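Long-range contacts in xylan esterase 1 (Thermoanaerobacterium sp. 'JW/SL YS485', PDB 3FCY), which probably removes acetyl groups from xylan-derived sugars and related esters, as a carbohydrate esterase of family CE7 with the alpha/beta hydrolase fold: residues P66-K71 with Y83-T88; R94-Y99 with A139-G144; K284-D289 with I313-D318. All blocks are in the same frame, centred on the assembly; numbering follows the deposited sequence.

Contact 1: P66-K71 with Y83-T88; sequences PKIELK and YDLYFT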
loop_
_atom_site.group_PDB
_atom_site.type_symbol
_atom_site.label_atom_id
_atom_site.label_comp_id
_atom_site.label_asym_id
_atom_site.label_seq_id
_atom_site.Cartn_x
_atom_site.Cartn_y
_atom_site.Cartn_z
ATOM N N PRO A 66 -44.881 -20.471 1.516
ATOM C CA PRO A 66 -43.812 -20.107 2.451
ATOM C C PRO A 66 -43.553 -21.091 3.593
ATOM O O PRO A 66 -42.422 -21.205 4.065
ATOM C CB PRO A 66 -44.251 -18.734 2.952
ATOM C CG PRO A 66 -45.748 -18.852 2.947
ATOM C CD PRO A 66 -46.017 -19.537 1.623
ATOM N N LYS A 67 -44.591 -21.801 4.031
ATOM C CA LYS A 67 -44.448 -22.755 5.128
ATOM C C LYS A 67 -43.595 -22.147 6.238
ATOM O O LYS A 67 -42.589 -22.720 6.667
ATOM C CB LYS A 67 -43.819 -24.060 4.631
ATOM C CG LYS A 67 -44.748 -24.891 3.751
ATOM C CD LYS A 67 -44.110 -26.213 3.365
ATOM C CE LYS A 67 -45.038 -27.047 2.498
ATOM N NZ LYS A 67 -44.415 -28.354 2.133
ATOM N N ILE A 68 -44.024 -20.978 6.698
ATOM C CA ILE A 68 -43.331 -20.232 7.736
ATOM C C ILE A 68 -43.167 -20.983 9.052
ATOM O O ILE A 68 -44.081 -21.661 9.519
ATOM C CB ILE A 68 -44.066 -18.908 8.019
ATOM C CG1 ILE A 68 -44.201 -18.110 6.719
ATOM C CG2 ILE A 68 -43.310 -18.105 9.071
ATOM C CD1 ILE A 68 -45.109 -16.904 6.833
ATOM N N GLU A 69 -41.985 -20.854 9.642
ATOM C CA GLU A 69 -41.688 -21.485 10.914
ATOM C C GLU A 69 -40.964 -20.479 11.800
ATOM O O GLU A 69 -40.048 -19.789 11.354
ATOM C CB GLU A 69 -40.816 -22.728 10.712
ATOM C CG GLU A 69 -40.347 -23.357 12.019
ATOM C CD GLU A 69 -39.646 -24.694 11.828
ATOM O OE1 GLU A 69 -39.146 -25.248 12.834
ATOM O OE2 GLU A 69 -39.599 -25.193 10.680
ATOM N N LEU A 70 -41.392 -20.386 13.053
ATOM C CA LEU A 70 -40.777 -19.467 13.997
ATOM C C LEU A 70 -40.131 -20.269 15.112
ATOM O O LEU A 70 -40.735 -21.197 15.648
ATOM C CB LEU A 70 -41.827 -18.520 14.589
ATOM C CG LEU A 70 -42.564 -17.587 13.623
ATOM C CD1 LEU A 70 -43.654 -16.843 14.382
ATOM C CD2 LEU A 70 -41.590 -16.608 12.988
ATOM N N LYS A 71 -38.897 -19.922 15.447
ATOM C CA LYS A 71 -38.179 -20.603 16.509
ATOM C C LYS A 71 -37.653 -19.568 17.485
ATOM O O LYS A 71 -37.001 -18.603 17.080
ATOM C CB LYS A 71 -36.999 -21.399 15.947
ATOM C CG LYS A 71 -37.382 -22.584 15.082
ATOM C CD LYS A 71 -36.148 -23.401 14.734
ATOM C CE LYS A 71 -36.498 -24.638 13.922
ATOM N NZ LYS A 71 -35.290 -25.471 13.656
ATOM N N TYR A 83 -37.472 -14.031 17.637
ATOM C CA TYR A 83 -37.640 -15.274 16.892
ATOM C C TYR A 83 -36.775 -15.363 15.645
ATOM O O TYR A 83 -36.487 -14.356 14.987
ATOM C CB TYR A 83 -39.090 -15.427 16.422
ATOM C CG TYR A 83 -40.141 -15.445 17.505
ATOM C CD1 TYR A 83 -40.239 -16.517 18.392
ATOM C CD2 TYR A 83 -41.063 -14.406 17.618
ATOM C CE1 TYR A 83 -41.237 -16.554 19.366
ATOM C CE2 TYR A 83 -42.063 -14.433 18.583
ATOM C CZ TYR A 83 -42.143 -15.508 19.454
ATOM O OH TYR A 83 -43.129 -15.534 20.414
ATOM N N ASP A 84 -36.375 -16.589 15.324
ATOM C CA ASP A 84 -35.633 -16.859 14.110
ATOM C C ASP A 84 -36.762 -17.279 13.178
ATOM O O ASP A 84 -37.460 -18.264 13.435
ATOM C CB ASP A 84 -34.644 -18.006 14.319
ATOM C CG ASP A 84 -33.369 -17.551 14.990
ATOM O OD1 ASP A 84 -32.959 -18.174 15.987
ATOM O OD2 ASP A 84 -32.774 -16.563 14.512
ATOM N N LEU A 85 -36.972 -16.502 12.121
ATOM C CA LEU A 85 -38.037 -16.780 11.177
ATOM C C LEU A 85 -37.499 -17.424 9.902
ATOM O O LEU A 85 -36.492 -16.980 9.349
ATOM C CB LEU A 85 -38.778 -15.478 10.846
ATOM C CG LEU A 85 -39.977 -15.518 9.891
ATOM C CD1 LEU A 85 -40.792 -14.234 10.048
ATOM C CD2 LEU A 85 -39.509 -15.684 8.458
ATOM N N TYR A 86 -38.172 -18.479 9.451
ATOM C CA TYR A 86 -37.775 -19.173 8.234
ATOM C C TYR A 86 -38.955 -19.306 7.295
ATOM O O TYR A 86 -40.068 -19.604 7.723
ATOM C CB TYR A 86 -37.252 -20.577 8.539
ATOM C CG TYR A 86 -36.114 -20.616 9.522
ATOM C CD1 TYR A 86 -36.359 -20.582 10.893
ATOM C CD2 TYR A 86 -34.790 -20.685 9.085
ATOM C CE1 TYR A 86 -35.318 -20.617 11.811
ATOM C CE2 TYR A 86 -33.737 -20.720 9.995
ATOM C CZ TYR A 86 -34.011 -20.686 11.356
ATOM O OH TYR A 86 -32.988 -20.717 12.267
ATOM N N PHE A 87 -38.714 -19.073 6.013
ATOM C CA PHE A 87 -39.761 -19.218 5.016
ATOM C C PHE A 87 -39.139 -19.735 3.731
ATOM O O PHE A 87 -37.943 -19.565 3.496
ATOM C CB PHE A 87 -40.490 -17.892 4.765
ATOM C CG PHE A 87 -39.655 -16.845 4.081
ATOM C CD1 PHE A 87 -38.799 -16.025 4.811
ATOM C CD2 PHE A 87 -39.755 -16.654 2.706
ATOM C CE1 PHE A 87 -38.059 -15.025 4.179
ATOM C CE2 PHE A 87 -39.018 -15.657 2.067
ATOM C CZ PHE A 87 -38.170 -14.841 2.804
ATOM N N THR A 88 -39.944 -20.389 2.906
ATOM C CA THR A 88 -39.442 -20.921 1.650
ATOM C C THR A 88 -39.642 -19.911 0.527
ATOM O O THR A 88 -40.745 -19.407 0.324
ATOM C CB THR A 88 -40.153 -22.246 1.294
ATOM O OG1 THR A 88 -39.913 -23.204 2.335
ATOM C CG2 THR A 88 -39.637 -22.795 -0.024
#

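Contact 2: R94-Y99 with A139-G144; sequences RIHAKY and AMDVRG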
loop_
_atom_site.group_PDB
_atom_site.type_symbol
_atom_site.label_atom_id
_atom_site.label_comp_id
_atom_site.label_asym_id
_atom_site.label_seq_id
_atom_site.Cartn_x
_atom_site.Cartn_y
_atom_site.Cartn_z
ATOM N N ARG A 94 -34.756 -22.173 1.595
ATOM C CA ARG A 94 -35.235 -21.839 2.930
ATOM C C ARG A 94 -34.532 -20.539 3.337
ATOM O O ARG A 94 -33.316 -20.515 3.515
ATOM C CB ARG A 94 -34.880 -22.971 3.900
ATOM C CG ARG A 94 -35.688 -22.987 5.182
ATOM C CD ARG A 94 -37.179 -23.207 4.914
ATOM N NE ARG A 94 -37.920 -23.360 6.162
ATOM C CZ ARG A 94 -39.221 -23.126 6.295
ATOM N NH1 ARG A 94 -39.940 -22.723 5.256
ATOM N NH2 ARG A 94 -39.803 -23.289 7.477
ATOM N N ILE A 95 -35.300 -19.459 3.466
ATOM C CA ILE A 95 -34.748 -18.152 3.823
ATOM C C ILE A 95 -34.868 -17.868 5.318
ATOM O O ILE A 95 -35.848 -18.255 5.961
ATOM C CB ILE A 95 -35.472 -17.019 3.053
ATOM C CG1 ILE A 95 -35.576 -17.376 1.566
ATOM C CG2 ILE A 95 -34.719 -15.702 3.224
ATOM C CD1 ILE A 95 -34.234 -17.586 0.866
ATOM N N HIS A 96 -33.872 -17.183 5.869
ATOM C CA HIS A 96 -33.872 -16.850 7.287
ATOM C C HIS A 96 -33.838 -15.351 7.548
ATOM O O HIS A 96 -33.250 -14.583 6.786
ATOM C CB HIS A 96 -32.687 -17.522 7.991
ATOM C CG HIS A 96 -32.458 -17.038 9.391
ATOM N ND1 HIS A 96 -31.696 -15.925 9.678
ATOM C CD2 HIS A 96 -32.896 -17.510 10.582
ATOM C CE1 HIS A 96 -31.674 -15.734 10.986
ATOM N NE2 HIS A 96 -32.395 -16.683 11.557
ATOM N N ALA A 97 -34.487 -14.948 8.635
ATOM C CA ALA A 97 -34.527 -13.552 9.042
ATOM C C ALA A 97 -34.761 -13.476 10.541
ATOM O O ALA A 97 -35.497 -14.293 11.105
ATOM C CB ALA A 97 -35.650 -12.812 8.311
ATOM N N LYS A 98 -34.108 -12.516 11.187
ATOM C CA LYS A 98 -34.310 -12.305 12.610
ATOM C C LYS A 98 -35.672 -11.629 12.674
ATOM O O LYS A 98 -36.033 -10.887 11.765
ATOM C CB LYS A 98 -33.237 -11.373 13.191
ATOM C CG LYS A 98 -31.894 -12.041 13.467
ATOM C CD LYS A 98 -30.908 -11.043 14.078
ATOM C CE LYS A 98 -29.682 -11.745 14.644
ATOM N NZ LYS A 98 -28.968 -12.548 13.613
ATOM N N TYR A 99 -36.423 -11.886 13.737
ATOM C CA TYR A 99 -37.753 -11.302 13.899
ATOM C C TYR A 99 -37.968 -10.935 15.360
ATOM O O TYR A 99 -38.016 -11.806 16.231
ATOM C CB TYR A 99 -38.809 -12.308 13.411
ATOM C CG TYR A 99 -40.257 -11.999 13.751
ATOM C CD1 TYR A 99 -40.765 -10.700 13.677
ATOM C CD2 TYR A 99 -41.138 -13.029 14.089
ATOM C CE1 TYR A 99 -42.122 -10.436 13.929
ATOM C CE2 TYR A 99 -42.487 -12.780 14.338
ATOM C CZ TYR A 99 -42.972 -11.484 14.256
ATOM O OH TYR A 99 -44.312 -11.254 14.485
ATOM N N ALA A 139 -34.881 -8.636 10.066
ATOM C CA ALA A 139 -33.606 -8.495 9.359
ATOM C C ALA A 139 -33.337 -9.798 8.612
ATOM O O ALA A 139 -33.024 -10.819 9.224
ATOM C CB ALA A 139 -32.483 -8.207 10.348
ATOM N N MET A 140 -33.453 -9.744 7.289
ATOM C CA MET A 140 -33.273 -10.912 6.425
ATOM C C MET A 140 -31.825 -11.221 6.058
ATOM O O MET A 140 -31.004 -10.314 5.895
ATOM C CB MET A 140 -34.071 -10.713 5.131
ATOM C CG MET A 140 -34.104 -11.923 4.200
ATOM S SD MET A 140 -34.718 -11.503 2.545
ATOM C CE MET A 140 -33.172 -11.103 1.710
ATOM N N ASP A 141 -31.518 -12.510 5.938
ATOM C CA ASP A 141 -30.186 -12.942 5.530
ATOM C C ASP A 141 -30.286 -13.234 4.041
ATOM O O ASP A 141 -31.248 -13.865 3.592
ATOM C CB ASP A 141 -29.750 -14.219 6.257
ATOM C CG ASP A 141 -29.322 -13.965 7.688
ATOM O OD1 ASP A 141 -28.890 -12.829 7.991
ATOM O OD2 ASP A 141 -29.398 -14.909 8.504
ATOM N N VAL A 142 -29.308 -12.763 3.273
ATOM C CA VAL A 142 -29.296 -13.001 1.836
ATOM C C VAL A 142 -28.839 -14.436 1.584
ATOM O O VAL A 142 -27.978 -14.951 2.298
ATOM C CB VAL A 142 -28.343 -12.021 1.108
ATOM C CG1 VAL A 142 -28.197 -12.419 -0.360
ATOM C CG2 VAL A 142 -28.887 -10.594 1.210
ATOM N N ARG A 143 -29.433 -15.078 0.581
ATOM C CA ARG A 143 -29.078 -16.450 0.227
ATOM C C ARG A 143 -27.575 -16.626 0.045
ATOM O O ARG A 143 -26.923 -15.815 -0.602
ATOM C CB ARG A 143 -29.752 -16.858 -1.086
ATOM C CG ARG A 143 -31.262 -16.829 -1.072
ATOM C CD ARG A 143 -31.821 -17.285 -2.412
ATOM N NE ARG A 143 -33.278 -17.281 -2.402
ATOM C CZ ARG A 143 -34.040 -18.029 -3.192
ATOM N NH1 ARG A 143 -33.481 -18.852 -4.074
ATOM N NH2 ARG A 143 -35.361 -17.961 -3.091
ATOM N N GLY A 144 -27.043 -17.697 0.621
ATOM C CA GLY A 144 -25.631 -18.016 0.483
ATOM C C GLY A 144 -24.563 -17.016 0.887
ATOM O O GLY A 144 -23.414 -17.152 0.456
#

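Contact 3: K284-D289 with I313-D318; sequences KRIKGD and IQSKKD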
loop_
_atom_site.group_PDB
_atom_site.type_symbol
_atom_site.label_atom_id
_atom_site.label_comp_id
_atom_site.label_asym_id
_atom_site.label_seq_id
_atom_site.Cartn_x
_atom_site.Cartn_y
_atom_site.Cartn_z
ATOM N N LYS A 284 -38.387 2.997 -10.666
ATOM C CA LYS A 284 -39.614 3.665 -11.093
ATOM C C LYS A 284 -40.891 3.076 -10.496
ATOM O O LYS A 284 -41.938 3.720 -10.519
ATOM C CB LYS A 284 -39.718 3.657 -12.622
ATOM C CG LYS A 284 -40.022 2.297 -13.220
ATOM C CD LYS A 284 -40.075 2.363 -14.735
ATOM C CE LYS A 284 -40.386 0.997 -15.332
ATOM N NZ LYS A 284 -39.372 -0.025 -14.933
ATOM N N ARG A 285 -40.804 1.866 -9.954
ATOM C CA ARG A 285 -41.971 1.200 -9.376
ATOM C C ARG A 285 -42.263 1.551 -7.927
ATOM O O ARG A 285 -43.375 1.333 -7.443
ATOM C CB ARG A 285 -41.815 -0.316 -9.465
ATOM C CG ARG A 285 -41.665 -0.847 -10.868
ATOM C CD ARG A 285 -41.697 -2.357 -10.852
ATOM N NE ARG A 285 -41.771 -2.895 -12.201
ATOM C CZ ARG A 285 -42.302 -4.072 -12.502
ATOM N NH1 ARG A 285 -42.805 -4.839 -11.543
ATOM N NH2 ARG A 285 -42.340 -4.471 -13.764
ATOM N N ILE A 286 -41.262 2.075 -7.234
ATOM C CA ILE A 286 -41.408 2.430 -5.831
ATOM C C ILE A 286 -42.531 3.446 -5.609
ATOM O O ILE A 286 -42.657 4.421 -6.350
ATOM C CB ILE A 286 -40.075 2.983 -5.282
ATOM C CG1 ILE A 286 -38.987 1.912 -5.439
ATOM C CG2 ILE A 286 -40.238 3.404 -3.821
ATOM C CD1 ILE A 286 -37.613 2.338 -4.980
ATOM N N LYS A 287 -43.344 3.203 -4.585
ATOM C CA LYS A 287 -44.459 4.087 -4.260
ATOM C C LYS A 287 -44.233 4.768 -2.913
ATOM O O LYS A 287 -44.704 5.881 -2.686
ATOM C CB LYS A 287 -45.768 3.293 -4.200
ATOM C CG LYS A 287 -45.995 2.358 -5.382
ATOM C CD LYS A 287 -46.141 3.107 -6.694
ATOM C CE LYS A 287 -47.459 3.863 -6.760
ATOM N NZ LYS A 287 -47.643 4.557 -8.072
ATOM N N GLY A 288 -43.516 4.093 -2.021
ATOM C CA GLY A 288 -43.263 4.661 -0.708
ATOM C C GLY A 288 -42.337 5.857 -0.760
ATOM O O GLY A 288 -41.744 6.141 -1.801
ATOM N N ASP A 289 -42.222 6.569 0.358
ATOM C CA ASP A 289 -41.337 7.728 0.430
ATOM C C ASP A 289 -39.910 7.212 0.563
ATOM O O ASP A 289 -39.664 6.214 1.244
ATOM C CB ASP A 289 -41.681 8.606 1.636
ATOM C CG ASP A 289 -43.130 9.069 1.629
ATOM O OD1 ASP A 289 -43.681 9.305 0.531
ATOM O OD2 ASP A 289 -43.712 9.207 2.725
ATOM N N ILE A 313 -36.488 7.441 -9.313
ATOM C CA ILE A 313 -37.575 7.320 -8.349
ATOM C C ILE A 313 -38.593 8.430 -8.614
ATOM O O ILE A 313 -38.225 9.596 -8.780
ATOM C CB ILE A 313 -37.036 7.434 -6.904
ATOM C CG1 ILE A 313 -36.154 6.220 -6.586
ATOM C CG2 ILE A 313 -38.189 7.536 -5.914
ATOM C CD1 ILE A 313 -35.509 6.264 -5.220
ATOM N N GLN A 314 -39.870 8.060 -8.650
ATOM C CA GLN A 314 -40.944 9.011 -8.919
ATOM C C GLN A 314 -41.762 9.387 -7.689
ATOM O O GLN A 314 -42.520 10.352 -7.725
ATOM C CB GLN A 314 -41.885 8.453 -9.991
ATOM C CG GLN A 314 -41.202 8.114 -11.304
ATOM C CD GLN A 314 -42.180 7.623 -12.363
ATOM O OE1 GLN A 314 -42.937 6.674 -12.135
ATOM N NE2 GLN A 314 -42.164 8.266 -13.527
ATOM N N SER A 315 -41.626 8.627 -6.607
ATOM C CA SER A 315 -42.369 8.926 -5.388
ATOM C C SER A 315 -41.671 10.038 -4.612
ATOM O O SER A 315 -40.658 10.570 -5.061
ATOM C CB SER A 315 -42.494 7.672 -4.518
ATOM O OG SER A 315 -41.223 7.151 -4.176
ATOM N N LYS A 316 -42.216 10.395 -3.456
ATOM C CA LYS A 316 -41.629 11.450 -2.635
ATOM C C LYS A 316 -40.234 10.977 -2.235
ATOM O O LYS A 316 -40.072 9.865 -1.731
ATOM C CB LYS A 316 -42.508 11.699 -1.403
ATOM C CG LYS A 316 -42.104 12.895 -0.547
ATOM C CD LYS A 316 -41.126 12.505 0.544
ATOM C CE LYS A 316 -40.896 13.662 1.511
ATOM N NZ LYS A 316 -40.116 13.240 2.713
ATOM N N LYS A 317 -39.229 11.819 -2.461
ATOM C CA LYS A 317 -37.852 11.438 -2.158
ATOM C C LYS A 317 -36.943 12.598 -1.762
ATOM O O LYS A 317 -37.227 13.766 -2.042
ATOM C CB LYS A 317 -37.247 10.747 -3.378
ATOM C CG LYS A 317 -37.084 11.703 -4.558
ATOM C CD LYS A 317 -36.681 10.996 -5.840
ATOM C CE LYS A 317 -36.450 12.003 -6.956
ATOM N NZ LYS A 317 -36.090 11.348 -8.243
ATOM N N ASP A 318 -35.831 12.245 -1.123
ATOM C CA ASP A 318 -34.822 13.199 -0.686
ATOM C C ASP A 318 -33.494 12.453 -0.558
ATOM O O ASP A 318 -33.472 11.257 -0.244
ATOM C CB ASP A 318 -35.208 13.816 0.666
ATOM C CG ASP A 318 -36.390 14.776 0.558
ATOM O OD1 ASP A 318 -36.229 15.847 -0.072
ATOM O OD2 ASP A 318 -37.478 14.461 1.097
HETATM O O HOH W 1 -40.750 5.595 -8.003
HETATM O O HOH W 2 -44.227 8.331 -1.767
HETATM O O HOH W 3 -41.994 11.680 3.966
#

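Contact 1: P66-K71 with Y83-T88
Leu-70 pushes one methyl into the flank of Leu-85: CD2 lies 3.7 Å from Leu-85 CG and equally near its CB, while Tyr-83 borders the same bump more loosely. With CG anti to its own backbone N (chi1 -178°), the Leu-85 side chain presents CB, CG and CD1 together to that methyl. Ile-68 fills the next hollow on this face, between Leu-85 and Phe-87, its CG1 coming to 4.2 Å from Phe-87 CB. The Phe-87 ring itself turns away from Ile-68 and packs on helix 176-192. On the other face the relief is longer and flatter. The extended chain of Lys-71 crosses Tyr-86 at about a right angle, CD standing 4.1 Å from ring atom CE1, and the in-plane edge of that ring also faces Glu-69 O. Asp-84 directs its carboxylate to His-96 on the following strand. Backbone pairing sets this relief: Glu-69 and Tyr-86 exchange two bonds, Tyr-86 N reaching Glu-69 O at 3.0 Å, and Asp-84 N meets Lys-71 O almost straight (177° at the hydrogen). Beyond the paired strand residues, Thr-88 N still reaches Pro-66 O, 2.9 Å away. Alternating hydrogen-bonded and non-hydrogen-bonded pairs, with strand directions 159° apart, identify an antiparallel beta hairpin, here at the margin of the central alpha/beta hydrolase sheet.

Contact 2: R94-Y99 with A139-G144
His-96 and Asp-141 run alongside each other in the same direction and are joined by a hydrogen bond from ND1 to OD2 of 2.8 Å. The bond is bent, 137° at the hydrogen, and the donor approaches from above the carboxylate plane, although ring and carboxylate are turned only 25° against each other. CG of His-96 stands opposite the backbone N across the first torsion (chi1 169°), which brings the ring alongside the aspartate. Each group has a second partner: His-96 NE2 bonds to Asp-84 on the preceding strand, and Asp-141 OD1 accepts from the backbone N of Ser-121. A leucine in place of His-96 would probably leave both Asp-141 OD2 and the Asp-84 carboxylate without this buried mate, breaking the side-chain link that runs from strand 80-88 through His-96 to segment 139-144.

Among the backbone bonds, Lys-98 and Ala-139 form a reciprocal pair, Lys-98 N to Ala-139 O at 2.8 Å, and a further backbone bond runs from Asp-141 N to His-96 O. Ala-97 and Met-140 make the intervening non-hydrogen-bonded pair, with their CA atoms just 3.9 Å apart. This is the antiparallel junction of strands 94-102 and 136-140, where the hairpin region of the alpha/beta hydrolase sheet meets its parallel strands.

Apolar packing occupies the face of Ala-97 and Met-140. The small Ala-97 CB sits 3.6 Å from Met-140 CA, while Ile-95 offers its two branches to different partners: CG2 touches Met-140 CG at 4.0 Å, and CD1 reaches obliquely to Arg-143 NE at 3.4 Å, also brushing the aliphatic CG of that arginine. Asp-183 of helix 176-192 pairs with the Arg-143 guanidinium in a salt bridge, and Val-90 O accepts from its NH2.

Contact 3: K284-D289 with I313-D318
Ser-315 fits closely against the bend at Ile-286 to Gly-288. Its OG donates to Gly-288 O over 2.6 Å, nearly in line with the carbonyl bond, and its CB rests 3.4 Å from Lys-287 O. The hydroxyl lies between the backbone N and carbonyl carbon of its own residue (chi1 58°), directed at the opposing chain. Ile-286 CG2 flanks the same hydroxyl, while CD1 of Ile-286 touches Ile-313 CG1 more loosely at 4.4 Å.

Toward solvent, water takes over. One molecule spans from Gln-314 N to Ile-286 O; a second donates to Lys-287 O and to Asp-289 OD1, the latter at 2.6 Å. Asp-289 meets the aliphatic part of Lys-316, its OD1 standing 3.3 Å from Lys-316 CB. The charged ends, Asp-289 OD2 and Lys-316 NZ, remain 5.4 Å apart. That ammonium forms a salt bridge with Asp-318, and a water it donates to bonds weakly to Asp-289 OD2, which also pairs with Lys-226 and Arg-225.

Ile-286 packs against Leu-215 and Ala-219 of helix 209-220, and Ile-313 leans on Val-290, placing the contact where parallel strands 289-295 and 317-322 begin, the latter outermost within this chain on one side of the alpha/beta hydrolase sheet.

In the fold
Contacts 1 and 2 are neighbours, their centres 10 Å apart, and share one continuous run of sheet: strand 80-88 of contact 1 pairs with strand 94-102 of contact 2. Contact 1 forms the outer margin, with only two of twelve touching residues buried; contact 2 lies deeper, with seven of eight buried, and adds a histidine-carboxylate bond to its apolar packing. Contact 3 reaches the same sheet near its other outermost strand, its centre about 26 Å from that of contact 2 and across the chain's centre. Partly buried, it has no strand ladder between its segments and relies on a serine-to-carbonyl bond and bridging waters.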